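Local coordinates for protein endo-1,4-beta-xylanase (PDB 7AX7) that removes acetyl groups from acetylated xylan with the aid of a bound cobalt ion, acting as the carbohydrate esterase family 4 domain of a multidomain xylanase, at residues A[5-10]-A[183-188]; A[22-27]-A[167-172]; A[51-54]-A[58-61]; A[68-73]-A[108-113]; A[187-192]-A[201-206]. All coordinates share one frame; numbering follows the deposited sequence.

In the fold
Contacts 1, 2 and 3 lie in the buried apolar framework of the fold, whereas contacts 4 and 5 are partly buried and depend on loops. Contacts 1 and 3 both set a helix against the same parallel sheet, and contact 2 joins two helices, 16-28 and 159-174. Contact 1 shares helix 182-189 with contact 5, which fixes the last ordered residues beside that helix. The chemistry changes accordingly: aliphatic side chains meet in contacts 1 and 2, a glutamine amide joins them in contact 3, a thioether lies on backbone in contact 4, and in contact 5 a lysine stem and a valine meet an alanine and its carbonyl. Asx turns shape contacts 4 and 5.

Contact 1: residues A[5-10]-A[183-188]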
# COMPACT_ATOMS: atom_id res chain seq x y z
N LEU A 5 -4.35 11.09 11.57
CA LEU A 5 -4.57 9.99 10.65
C LEU A 5 -3.25 9.36 10.22
O LEU A 5 -2.28 10.07 9.94
CB LEU A 5 -5.34 10.46 9.41
CG LEU A 5 -6.68 11.15 9.66
CD1 LEU A 5 -7.39 11.43 8.33
CD2 LEU A 5 -7.57 10.31 10.60
N ILE A 6 -3.24 8.02 10.16
CA ILE A 6 -2.11 7.26 9.64
C ILE A 6 -2.64 6.25 8.63
O ILE A 6 -3.67 5.62 8.85
CB ILE A 6 -1.31 6.54 10.74
CG1 ILE A 6 -0.60 7.54 11.64
CG2 ILE A 6 -0.23 5.68 10.12
CD1 ILE A 6 0.67 8.10 11.02
N ALA A 7 -1.92 6.11 7.52
CA ALA A 7 -2.30 5.17 6.46
C ALA A 7 -1.21 4.11 6.39
O ALA A 7 -0.16 4.34 5.77
CB ALA A 7 -2.49 5.90 5.13
N LEU A 8 -1.46 2.97 7.05
CA LEU A 8 -0.58 1.82 6.91
C LEU A 8 -0.82 1.16 5.56
O LEU A 8 -1.96 0.92 5.18
CB LEU A 8 -0.85 0.81 8.03
CG LEU A 8 -0.28 1.07 9.43
CD1 LEU A 8 -0.70 -0.06 10.38
CD2 LEU A 8 1.23 1.20 9.40
N THR A 9 0.26 0.88 4.83
CA THR A 9 0.13 0.37 3.47
C THR A 9 1.14 -0.75 3.23
O THR A 9 2.23 -0.75 3.80
CB THR A 9 0.30 1.48 2.40
OG1 THR A 9 1.67 1.92 2.35
CG2 THR A 9 -0.59 2.67 2.70
N PHE A 10 0.76 -1.69 2.37
CA PHE A 10 1.53 -2.90 2.15
C PHE A 10 1.72 -3.13 0.65
O PHE A 10 0.74 -3.14 -0.10
CB PHE A 10 0.83 -4.11 2.79
CG PHE A 10 0.77 -4.05 4.29
CD1 PHE A 10 1.80 -4.57 5.07
CD2 PHE A 10 -0.32 -3.47 4.93
CE1 PHE A 10 1.74 -4.53 6.45
CE2 PHE A 10 -0.39 -3.42 6.32
CZ PHE A 10 0.65 -3.95 7.08
N SER A 183 -7.61 6.04 0.45
CA SER A 183 -8.82 6.76 0.05
C SER A 183 -9.41 7.52 1.23
O SER A 183 -9.75 8.70 1.13
CB SER A 183 -9.86 5.79 -0.53
OG SER A 183 -9.59 5.47 -1.88
N GLU A 184 -9.55 6.85 2.38
CA GLU A 184 -10.10 7.52 3.56
C GLU A 184 -9.21 8.67 4.00
O GLU A 184 -9.71 9.71 4.45
CB GLU A 184 -10.29 6.52 4.69
CG GLU A 184 -11.46 5.59 4.50
CD GLU A 184 -11.44 4.43 5.47
OE1 GLU A 184 -10.40 4.25 6.16
OE2 GLU A 184 -12.45 3.70 5.55
N LEU A 185 -7.89 8.52 3.88
CA LEU A 185 -6.98 9.59 4.26
C LEU A 185 -7.29 10.88 3.50
O LEU A 185 -7.44 11.95 4.10
CB LEU A 185 -5.53 9.16 4.02
CG LEU A 185 -4.48 10.26 4.15
CD1 LEU A 185 -4.44 10.85 5.57
CD2 LEU A 185 -3.12 9.72 3.73
N PHE A 186 -7.37 10.79 2.17
CA PHE A 186 -7.64 12.00 1.40
C PHE A 186 -9.06 12.50 1.62
O PHE A 186 -9.28 13.71 1.77
CB PHE A 186 -7.35 11.75 -0.08
CG PHE A 186 -5.88 11.73 -0.41
CD1 PHE A 186 -5.19 12.91 -0.61
CD2 PHE A 186 -5.18 10.54 -0.48
CE1 PHE A 186 -3.84 12.91 -0.90
CE2 PHE A 186 -3.83 10.52 -0.78
CZ PHE A 186 -3.16 11.71 -0.99
N GLU A 187 -10.04 11.59 1.65
CA GLU A 187 -11.42 12.00 1.90
C GLU A 187 -11.53 12.80 3.19
O GLU A 187 -12.14 13.88 3.22
CB GLU A 187 -12.32 10.76 1.94
CG GLU A 187 -13.82 11.05 1.79
CD GLU A 187 -14.44 11.66 3.04
OE1 GLU A 187 -15.31 12.55 2.90
OE2 GLU A 187 -14.07 11.24 4.17
N LYS A 188 -10.94 12.29 4.28
CA LYS A 188 -11.16 12.91 5.59
C LYS A 188 -10.38 14.21 5.74
O LYS A 188 -10.81 15.10 6.48
CB LYS A 188 -10.81 11.92 6.71
CG LYS A 188 -11.78 10.75 6.83
CD LYS A 188 -11.32 9.73 7.89
CE LYS A 188 -12.24 8.50 7.98
NZ LYS A 188 -13.57 8.78 8.59
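Leu185 divides its two methyl groups between Leu5 and Ala7 of the strand. CD1 of Leu185 lies 4.0 Å from CB of Leu5, and CD2 of Leu185 lies 4.1 Å from CB of Ala7. CG of Leu185 is anti to the backbone N (chi1 170°), a setting that swings the branch round to the strand although the bond leaving the backbone does not aim straight at it. The methyl of Ala7 is small enough to let the backbones draw close, with 6.8 Å between CA of Ala7 and CA of Leu185. Leucine suits position 5 because it is long enough to lie against Leu185 and still reach the next turn of the helix.

A second kind of contact joins leucine to the foot of a lysine. CD1 of Leu5 touches CB of Lys188 at 3.8 Å, the two side chains crossing at about a right angle. The rest of Lys188 leads off to the exposed side, so the charge stays clear of the apolar layer while the first methylene helps cover it.

The local axes of strand and helix run nearly antiparallel, at 159° and 8.7 Å apart. Strand 4-11 is central in the parallel sheet, pairing with strands 33-36, 148-153 and 177-179. Its residues alternate: Leu5 and Ala7 face helix 182-189, while Ile6 and Leu8 point to the other face, where they meet Leu172 and Ile169 of helix 159-174. Leu185 also rests on Ile149 of strand 148-153, and helix 182-189 therefore covers two adjacent strands.

Contact 2: residues A[22-27]-A[167-172]; sequences LDILER and QIIEGL
The CD1 methyl of Ile169 fits against both Ile24 and Leu25, and this one group makes the whole direct contact between the two helical segments. It lies 3.9 Å from CG2 of Ile24 and 4.0 Å from CD2 of Leu25. With chi2 at 168° the longer branch of Ile169 is extended, which carries CD1 out across the gap from the helix backbone. Ile24 offers its short CG2 branch to this methyl. Leu25 starts out in the other direction, and only its CD2 branch turns back to meet Ile169, at about a right angle. The backbones are well separated, with CA of Leu25 and CA of Ile169 8.5 Å apart, and the contact buries a modest 89 Å². Branched aliphatic residues suit such spacing, since they fill it without any polar atom that would need a partner.

The next shell backs these three side chains. Ile24 also packs on Val162, Leu165 and Pro166, earlier in helix 159-174, while Leu25 rests on Ala32 and Ile169 reaches Val30 and Phe179. Farther out the chemistry turns polar: Asp23 and Glu26 both form salt bridges with Arg51 of helix 46-54, tying that helix to 16-28, and Gln167 is hydrogen-bonded to Gln134. The guanidinium of Arg27 lies with one face over CA of Ile24.

Segments 140 residues apart in the chain thus become neighbours. An early helix, 16-28, and a late one, 159-174, lie side by side against the curled parallel sheet, consistent with the distorted alpha/beta barrel of the NodB-type polysaccharide deacetylases.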
# COMPACT_ATOMS: atom_id res chain seq x y z
N LEU A 22 -3.44 -9.82 7.78
CA LEU A 22 -4.87 -9.61 7.97
C LEU A 22 -5.33 -10.07 9.35
O LEU A 22 -6.15 -9.40 10.00
CB LEU A 22 -5.65 -10.34 6.88
CG LEU A 22 -5.49 -9.82 5.45
CD1 LEU A 22 -6.21 -10.76 4.52
CD2 LEU A 22 -6.01 -8.38 5.31
N ASP A 23 -4.85 -11.23 9.79
CA ASP A 23 -5.18 -11.71 11.13
C ASP A 23 -4.92 -10.63 12.17
O ASP A 23 -5.74 -10.40 13.07
CB ASP A 23 -4.38 -12.97 11.46
CG ASP A 23 -4.83 -14.19 10.68
OD1 ASP A 23 -5.91 -14.15 10.06
OD2 ASP A 23 -4.07 -15.18 10.68
N ILE A 24 -3.78 -9.94 12.04
CA ILE A 24 -3.40 -8.92 13.01
C ILE A 24 -4.27 -7.67 12.84
O ILE A 24 -4.78 -7.11 13.82
CB ILE A 24 -1.90 -8.60 12.87
CG1 ILE A 24 -1.06 -9.79 13.32
CG2 ILE A 24 -1.54 -7.31 13.61
CD1 ILE A 24 0.38 -9.76 12.78
N LEU A 25 -4.45 -7.22 11.60
CA LEU A 25 -5.33 -6.08 11.36
C LEU A 25 -6.72 -6.34 11.90
O LEU A 25 -7.33 -5.47 12.53
CB LEU A 25 -5.38 -5.75 9.87
CG LEU A 25 -4.07 -5.33 9.17
CD1 LEU A 25 -4.33 -5.10 7.69
CD2 LEU A 25 -3.46 -4.08 9.82
N GLU A 26 -7.25 -7.55 11.68
CA GLU A 26 -8.58 -7.87 12.20
C GLU A 26 -8.60 -7.84 13.72
O GLU A 26 -9.55 -7.33 14.33
CB GLU A 26 -9.03 -9.24 11.69
CG GLU A 26 -10.42 -9.67 12.15
CD GLU A 26 -10.83 -11.02 11.56
OE1 GLU A 26 -9.93 -11.84 11.26
OE2 GLU A 26 -12.05 -11.26 11.39
N ARG A 27 -7.56 -8.39 14.35
CA ARG A 27 -7.50 -8.44 15.81
C ARG A 27 -7.62 -7.04 16.41
O ARG A 27 -8.32 -6.84 17.40
CB ARG A 27 -6.20 -9.13 16.24
CG ARG A 27 -5.98 -9.32 17.74
CD ARG A 27 -4.51 -9.72 18.01
NE ARG A 27 -4.06 -10.76 17.09
CZ ARG A 27 -2.80 -10.99 16.74
NH1 ARG A 27 -1.80 -10.24 17.22
NH2 ARG A 27 -2.53 -11.97 15.89
N GLN A 167 3.21 -4.45 17.65
CA GLN A 167 3.77 -3.31 18.37
C GLN A 167 3.50 -2.00 17.63
O GLN A 167 3.27 -0.96 18.26
CB GLN A 167 5.28 -3.47 18.56
CG GLN A 167 5.72 -4.51 19.59
CD GLN A 167 7.24 -4.75 19.56
OE1 GLN A 167 7.71 -5.75 19.02
NE2 GLN A 167 8.01 -3.83 20.15
N ILE A 168 3.57 -2.03 16.30
CA ILE A 168 3.35 -0.81 15.53
C ILE A 168 1.93 -0.30 15.76
O ILE A 168 1.72 0.89 16.05
CB ILE A 168 3.63 -1.05 14.03
CG1 ILE A 168 5.12 -1.33 13.80
CG2 ILE A 168 3.16 0.18 13.20
CD1 ILE A 168 5.45 -1.85 12.39
N ILE A 169 0.93 -1.18 15.63
CA ILE A 169 -0.46 -0.74 15.79
C ILE A 169 -0.71 -0.28 17.22
O ILE A 169 -1.23 0.83 17.45
CB ILE A 169 -1.43 -1.88 15.40
CG1 ILE A 169 -1.35 -2.15 13.89
CG2 ILE A 169 -2.87 -1.55 15.84
CD1 ILE A 169 -2.05 -3.41 13.49
N GLU A 170 -0.35 -1.11 18.19
CA GLU A 170 -0.54 -0.76 19.59
C GLU A 170 0.13 0.56 19.91
O GLU A 170 -0.43 1.38 20.65
CB GLU A 170 0.02 -1.87 20.48
CG GLU A 170 -0.24 -1.67 21.96
CD GLU A 170 0.70 -2.49 22.82
OE1 GLU A 170 0.55 -3.72 22.85
OE2 GLU A 170 1.59 -1.88 23.46
N GLY A 171 1.33 0.79 19.37
CA GLY A 171 2.07 2.00 19.70
C GLY A 171 1.48 3.25 19.08
O GLY A 171 1.47 4.31 19.70
N LEU A 172 0.98 3.13 17.85
CA LEU A 172 0.40 4.31 17.21
C LEU A 172 -0.93 4.69 17.85
O LEU A 172 -1.21 5.88 18.03
CB LEU A 172 0.26 4.06 15.70
CG LEU A 172 1.60 4.02 14.95
CD1 LEU A 172 1.43 3.62 13.50
CD2 LEU A 172 2.31 5.36 15.05

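Contact 3: residues A[51-54]-A[58-61]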
# COMPACT_ATOMS: atom_id res chain seq x y z
N ARG A 51 -11.15 -11.64 1.38
CA ARG A 51 -11.10 -11.26 2.79
C ARG A 51 -10.63 -9.81 2.95
O ARG A 51 -11.14 -9.09 3.82
CB ARG A 51 -10.18 -12.22 3.55
CG ARG A 51 -10.10 -11.96 5.05
CD ARG A 51 -9.09 -12.88 5.75
NE ARG A 51 -8.95 -12.53 7.17
CZ ARG A 51 -7.95 -12.94 7.95
NH1 ARG A 51 -6.98 -13.71 7.46
NH2 ARG A 51 -7.91 -12.55 9.22
N GLN A 52 -9.68 -9.36 2.14
CA GLN A 52 -9.29 -7.95 2.18
C GLN A 52 -10.51 -7.05 1.96
O GLN A 52 -10.72 -6.08 2.70
CB GLN A 52 -8.20 -7.67 1.14
CG GLN A 52 -6.82 -8.24 1.50
CD GLN A 52 -5.83 -8.19 0.34
OE1 GLN A 52 -6.16 -8.53 -0.80
NE2 GLN A 52 -4.60 -7.78 0.62
N VAL A 53 -11.33 -7.37 0.96
CA VAL A 53 -12.51 -6.55 0.71
C VAL A 53 -13.50 -6.66 1.86
O VAL A 53 -14.08 -5.66 2.31
CB VAL A 53 -13.14 -6.91 -0.65
CG1 VAL A 53 -14.49 -6.23 -0.82
CG2 VAL A 53 -12.20 -6.52 -1.81
N ARG A 54 -13.70 -7.87 2.40
CA ARG A 54 -14.63 -8.02 3.53
C ARG A 54 -14.23 -7.14 4.70
O ARG A 54 -15.09 -6.55 5.36
CB ARG A 54 -14.70 -9.48 3.99
CG ARG A 54 -15.52 -10.38 3.06
CD ARG A 54 -16.00 -11.66 3.77
NE ARG A 54 -14.93 -12.44 4.40
CZ ARG A 54 -14.11 -13.27 3.75
NH1 ARG A 54 -14.20 -13.42 2.43
NH2 ARG A 54 -13.19 -13.94 4.42
N GLU A 58 -8.33 -1.41 1.56
CA GLU A 58 -8.35 -0.88 0.20
C GLU A 58 -7.34 -1.61 -0.67
O GLU A 58 -6.22 -1.88 -0.24
CB GLU A 58 -8.02 0.61 0.21
CG GLU A 58 -7.97 1.21 -1.20
CD GLU A 58 -7.99 2.73 -1.19
OE1 GLU A 58 -7.65 3.33 -0.15
OE2 GLU A 58 -8.34 3.32 -2.24
N LEU A 59 -7.75 -1.92 -1.90
CA LEU A 59 -6.85 -2.53 -2.87
C LEU A 59 -6.41 -1.48 -3.90
O LEU A 59 -7.25 -0.74 -4.44
CB LEU A 59 -7.52 -3.72 -3.55
CG LEU A 59 -8.09 -4.83 -2.63
CD1 LEU A 59 -8.64 -5.99 -3.46
CD2 LEU A 59 -7.04 -5.33 -1.65
N ALA A 60 -5.11 -1.41 -4.15
CA ALA A 60 -4.50 -0.42 -5.04
C ALA A 60 -3.50 -1.13 -5.97
O ALA A 60 -3.25 -2.33 -5.85
CB ALA A 60 -3.81 0.69 -4.23
N SER A 61 -2.92 -0.37 -6.89
CA SER A 61 -2.11 -0.92 -7.97
C SER A 61 -0.62 -0.80 -7.66
O SER A 61 -0.15 0.27 -7.27
CB SER A 61 -2.43 -0.21 -9.28
OG SER A 61 -1.59 -0.67 -10.32
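Gln52 and Val53, in the last full turn of helix 46-54, lie over Leu59 of the strand that follows after only a short turn. The backbones come nearest at Val53 and Glu58, whose CA atoms are 7.1 Å apart. From there they diverge, so Ala60 and Ser61 take no part in the meeting, and the strand leads directly into His62, a ligand of the cobalt ion.

Leu59 is the strand's one contributor. Its CG lies beside the backbone N (chi1 -54°), and the fork beyond it gives one methyl to each helix residue. CD2 of Leu59 sits above the flat of the Gln52 amide, 3.4 Å from OE1 and 3.7 Å from CD of Gln52. The same methyl is 3.8 Å from CB of Gln52, so the glutamine lies across it with its stem as well as its amide. The other methyl, CD1 of Leu59, meets CG2 of Val53 at 4.0 Å, an ordinary aliphatic contact.

The methylenes and amide face of Gln52 give Leu59 a surface to lie on, at the price of a buried OE1 that has no hydrogen-bond partner in the model. Valine suits the neighbouring position because its branched, apolar side chain touches Leu59 and also Val92 and Val94.

The pair belongs to the beta-alpha-beta unit made by strand 33-36, helix 46-54 and strand 58-61, the two strands being parallel neighbours in the sheet. Gln52 also touches Phe34 of the first strand and Thr18 and Leu22 of helix 16-28, while Leu59 joins Val53 in reaching helix 74-92.

Contact 4: residues A[68-73]-A[108-113]; sequences DMTNMS and NTMYQN
The sulfur of Met110 rests on the backbone between Met69 and Thr70, where a thioether, rather than a hydrocarbon branch, covers a short 3-10 turn. SD of Met110 lies 3.6 Å from CB of Met69 and 3.7 Å from N of Thr70, without hydrogen-bonding to that N. The end of the chain is bent (chi3 71°), and CE of Met110 thereby stays beside CB of Met69, at 3.7 Å. CG2 of Thr70 adds a looser touch on the sulfur. A flexible, unbranched methionine suits this place because it can follow the uneven surface of a turn.

Asp68 helps to shape the turn. OD1 of Asp68 accepts from N of Thr70 at 2.9 Å, nearly along its C-O axis, which makes an Asx turn. The hydroxyl OG1 of Thr70 also donates to OD1 of Asp68, at 2.7 Å and from above the carboxylate plane. Thus the N that the sulfur covers already has its acceptor, and two bonds grip one carboxylate oxygen. On the helix, CG2 of Thr109 approaches O of Met72 at 4.1 Å, and ND2 of Asn113 bonds back to O of Thr109.

An alanine in place of Met110 is likely to open a gap over the turn, leaving CB of Met69 and the Thr70 backbone without their cover.

Met110 also reaches Ile77 of helix 74-92. Met69 touches Ser63 and Pro102, and its side chain is about 10 Å from the cobalt ion, in a second layer behind Asp12, His62 and His66, the Asp-His-His site characteristic of family 4 deacetylases.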
# COMPACT_ATOMS: atom_id res chain seq x y z
N ASP A 68 10.99 -2.41 -13.03
CA ASP A 68 11.35 -1.00 -13.03
C ASP A 68 10.72 -0.34 -14.25
O ASP A 68 11.16 -0.55 -15.38
CB ASP A 68 12.87 -0.84 -13.04
CG ASP A 68 13.30 0.62 -12.92
OD1 ASP A 68 12.52 1.51 -13.28
OD2 ASP A 68 14.43 0.86 -12.47
N MET A 69 9.68 0.45 -14.02
CA MET A 69 8.90 0.99 -15.13
C MET A 69 9.54 2.22 -15.77
O MET A 69 9.01 2.73 -16.76
CB MET A 69 7.46 1.27 -14.66
CG MET A 69 6.78 0.02 -14.08
SD MET A 69 5.12 0.24 -13.39
CE MET A 69 4.15 0.66 -14.84
N THR A 70 10.66 2.71 -15.23
CA THR A 70 11.41 3.72 -15.97
C THR A 70 12.09 3.14 -17.20
O THR A 70 12.56 3.90 -18.06
CB THR A 70 12.45 4.41 -15.06
OG1 THR A 70 13.52 3.51 -14.74
CG2 THR A 70 11.81 4.92 -13.78
N ASN A 71 12.13 1.82 -17.34
CA ASN A 71 12.71 1.19 -18.52
C ASN A 71 11.66 0.65 -19.48
O ASN A 71 11.97 -0.22 -20.31
CB ASN A 71 13.69 0.10 -18.08
CG ASN A 71 14.71 0.61 -17.07
OD1 ASN A 71 14.93 0.01 -16.02
ND2 ASN A 71 15.31 1.74 -17.38
N MET A 72 10.43 1.16 -19.41
CA MET A 72 9.31 0.64 -20.18
C MET A 72 8.75 1.70 -21.13
O MET A 72 8.76 2.90 -20.83
CB MET A 72 8.16 0.16 -19.27
CG MET A 72 8.37 -1.19 -18.63
SD MET A 72 6.93 -1.74 -17.66
CE MET A 72 5.62 -1.37 -18.77
N SER A 73 8.24 1.24 -22.27
CA SER A 73 7.59 2.14 -23.20
C SER A 73 6.25 2.61 -22.64
O SER A 73 5.66 1.98 -21.76
CB SER A 73 7.37 1.44 -24.54
OG SER A 73 6.47 0.36 -24.39
N ASN A 108 9.51 10.68 -16.27
CA ASN A 108 8.49 11.46 -16.97
C ASN A 108 7.50 10.56 -17.70
O ASN A 108 6.29 10.82 -17.70
CB ASN A 108 9.12 12.44 -17.97
CG ASN A 108 9.94 13.53 -17.31
OD1 ASN A 108 10.83 14.09 -17.94
ND2 ASN A 108 9.65 13.83 -16.05
N THR A 109 8.00 9.53 -18.37
CA THR A 109 7.13 8.67 -19.17
C THR A 109 6.03 8.04 -18.31
O THR A 109 4.86 8.02 -18.71
CB THR A 109 7.97 7.61 -19.88
OG1 THR A 109 8.94 8.27 -20.70
CG2 THR A 109 7.11 6.70 -20.76
N MET A 110 6.38 7.58 -17.10
CA MET A 110 5.37 7.03 -16.20
C MET A 110 4.32 8.08 -15.84
O MET A 110 3.11 7.82 -15.94
CB MET A 110 6.03 6.48 -14.93
CG MET A 110 6.79 5.19 -15.18
SD MET A 110 7.86 4.72 -13.83
CE MET A 110 6.61 4.22 -12.63
N TYR A 111 4.76 9.27 -15.41
CA TYR A 111 3.80 10.31 -15.03
C TYR A 111 2.87 10.68 -16.19
O TYR A 111 1.70 11.00 -15.96
CB TYR A 111 4.54 11.55 -14.55
CG TYR A 111 4.98 11.53 -13.10
CD1 TYR A 111 4.06 11.46 -12.06
CD2 TYR A 111 6.33 11.64 -12.77
CE1 TYR A 111 4.46 11.47 -10.73
CE2 TYR A 111 6.75 11.65 -11.45
CZ TYR A 111 5.81 11.56 -10.43
OH TYR A 111 6.25 11.58 -9.13
N GLN A 112 3.38 10.65 -17.43
CA GLN A 112 2.57 11.00 -18.59
C GLN A 112 1.55 9.91 -18.94
O GLN A 112 0.59 10.19 -19.66
CB GLN A 112 3.47 11.25 -19.81
CG GLN A 112 4.43 12.44 -19.68
CD GLN A 112 5.55 12.43 -20.72
OE1 GLN A 112 5.59 11.57 -21.60
NE2 GLN A 112 6.48 13.39 -20.62
N ASN A 113 1.76 8.68 -18.47
CA ASN A 113 0.99 7.55 -18.96
C ASN A 113 0.31 6.76 -17.86
O ASN A 113 -0.13 5.63 -18.11
CB ASN A 113 1.88 6.63 -19.80
CG ASN A 113 2.18 7.23 -21.17
OD1 ASN A 113 1.31 7.27 -22.02
ND2 ASN A 113 3.40 7.72 -21.36

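Contact 5: residues A[187-192]-A[201-206]; sequences EKKGVN and SNANGQ
Lys189 and Val191 pack on Ala203 in a small van der Waals contact at the partly buried edge of the fold, where the end of helix 182-189 meets a turn in the last ordered residues. CG of Lys189 lies 3.8 Å from CB of Ala203. Just beyond this touching methylene, a bend at chi2 (-62°) turns the rest of the lysine away, and NZ forms a salt bridge with Asp146. Val191 uses both methyls: CG1 and CG2 of Val191 are each 3.5 Å from O of Ala203, fitting about the carbonyl oxygen. Alanine suits the middle of this contact, being small and largely covered.

Both segments are shaped by local bonds. Gly190 ends the helix in a Schellman motif, and its positive phi is easily taken up by a residue without a side chain. Across from it, Asn202 to Gly205 form a type I beta turn, closed by N of Gly205 on O of Asn202. An Asx turn reinforces it, OD1 of Asn202 accepting from N of Asn204 at 2.9 Å on an in-plane lone pair. A second continues past it: OD1 of Asn204 accepts from N of Gln206 at 3.0 Å, here from above the carbonyl plane.

ND2 of Asn202 ties the turn to Gln148 and to the backbone O of Asp146. Ala203 also touches Leu185, and Val191 touches Phe186, so the last ordered residues, just past strand 199-200, are held between helix 182-189 and the start of strand 148-153.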
# COMPACT_ATOMS: atom_id res chain seq x y z
N GLU A 187 -10.04 11.59 1.65
CA GLU A 187 -11.42 12.00 1.90
C GLU A 187 -11.53 12.80 3.19
O GLU A 187 -12.14 13.88 3.22
CB GLU A 187 -12.32 10.76 1.94
CG GLU A 187 -13.82 11.05 1.79
CD GLU A 187 -14.44 11.66 3.04
OE1 GLU A 187 -15.31 12.55 2.90
OE2 GLU A 187 -14.07 11.24 4.17
N LYS A 188 -10.94 12.29 4.28
CA LYS A 188 -11.16 12.91 5.59
C LYS A 188 -10.38 14.21 5.74
O LYS A 188 -10.81 15.10 6.48
CB LYS A 188 -10.81 11.92 6.71
CG LYS A 188 -11.78 10.75 6.83
CD LYS A 188 -11.32 9.73 7.89
CE LYS A 188 -12.24 8.50 7.98
NZ LYS A 188 -13.57 8.78 8.59
N LYS A 189 -9.26 14.36 5.03
CA LYS A 189 -8.54 15.63 5.05
C LYS A 189 -9.11 16.64 4.05
O LYS A 189 -8.64 17.78 4.03
CB LYS A 189 -7.05 15.42 4.77
CG LYS A 189 -6.27 14.64 5.85
CD LYS A 189 -6.29 15.38 7.18
CE LYS A 189 -5.38 14.73 8.20
NZ LYS A 189 -5.52 15.36 9.55
N GLY A 190 -10.08 16.24 3.24
CA GLY A 190 -10.62 17.15 2.23
C GLY A 190 -9.60 17.55 1.19
O GLY A 190 -9.57 18.71 0.75
N VAL A 191 -8.74 16.62 0.77
CA VAL A 191 -7.68 16.89 -0.19
C VAL A 191 -7.95 16.07 -1.45
O VAL A 191 -8.27 14.88 -1.36
CB VAL A 191 -6.29 16.56 0.40
CG1 VAL A 191 -5.22 16.59 -0.70
CG2 VAL A 191 -5.96 17.51 1.54
N ASN A 192 -7.82 16.71 -2.61
CA ASN A 192 -7.92 16.07 -3.92
C ASN A 192 -6.61 15.38 -4.25
O ASN A 192 -5.60 16.05 -4.50
CB ASN A 192 -8.27 17.09 -5.01
CG ASN A 192 -8.20 16.50 -6.42
OD1 ASN A 192 -8.39 15.30 -6.61
ND2 ASN A 192 -7.91 17.35 -7.41
N SER A 201 3.28 11.47 -0.17
CA SER A 201 3.61 10.74 1.05
C SER A 201 2.77 11.17 2.24
O SER A 201 2.75 10.45 3.25
CB SER A 201 5.10 10.90 1.40
OG SER A 201 5.90 10.35 0.37
N ASN A 202 2.08 12.30 2.16
CA ASN A 202 1.26 12.83 3.23
C ASN A 202 0.12 13.60 2.57
O ASN A 202 0.33 14.27 1.56
CB ASN A 202 2.07 13.74 4.16
CG ASN A 202 1.31 14.13 5.42
OD1 ASN A 202 0.32 14.87 5.36
ND2 ASN A 202 1.78 13.66 6.58
N ALA A 203 -1.08 13.48 3.13
CA ALA A 203 -2.21 14.20 2.55
C ALA A 203 -1.94 15.70 2.39
O ALA A 203 -2.63 16.36 1.60
CB ALA A 203 -3.46 13.97 3.40
N ASN A 204 -0.95 16.26 3.10
CA ASN A 204 -0.62 17.67 2.93
C ASN A 204 0.26 17.94 1.70
O ASN A 204 0.48 19.11 1.37
CB ASN A 204 0.06 18.24 4.19
CG ASN A 204 1.48 17.73 4.38
OD1 ASN A 204 2.08 17.13 3.49
ND2 ASN A 204 2.03 17.99 5.57
N GLY A 205 0.76 16.90 1.03
CA GLY A 205 1.44 17.06 -0.24
C GLY A 205 2.78 17.76 -0.21
O GLY A 205 3.28 18.14 -1.28
N GLN A 206 3.38 17.94 0.96
CA GLN A 206 4.64 18.68 1.04
C GLN A 206 5.87 17.79 0.83
O GLN A 206 6.25 17.02 1.71
CB GLN A 206 4.73 19.40 2.38
CG GLN A 206 3.78 20.59 2.45
CD GLN A 206 3.73 21.22 3.82
OE1 GLN A 206 4.69 21.14 4.58
NE2 GLN A 206 2.60 21.85 4.13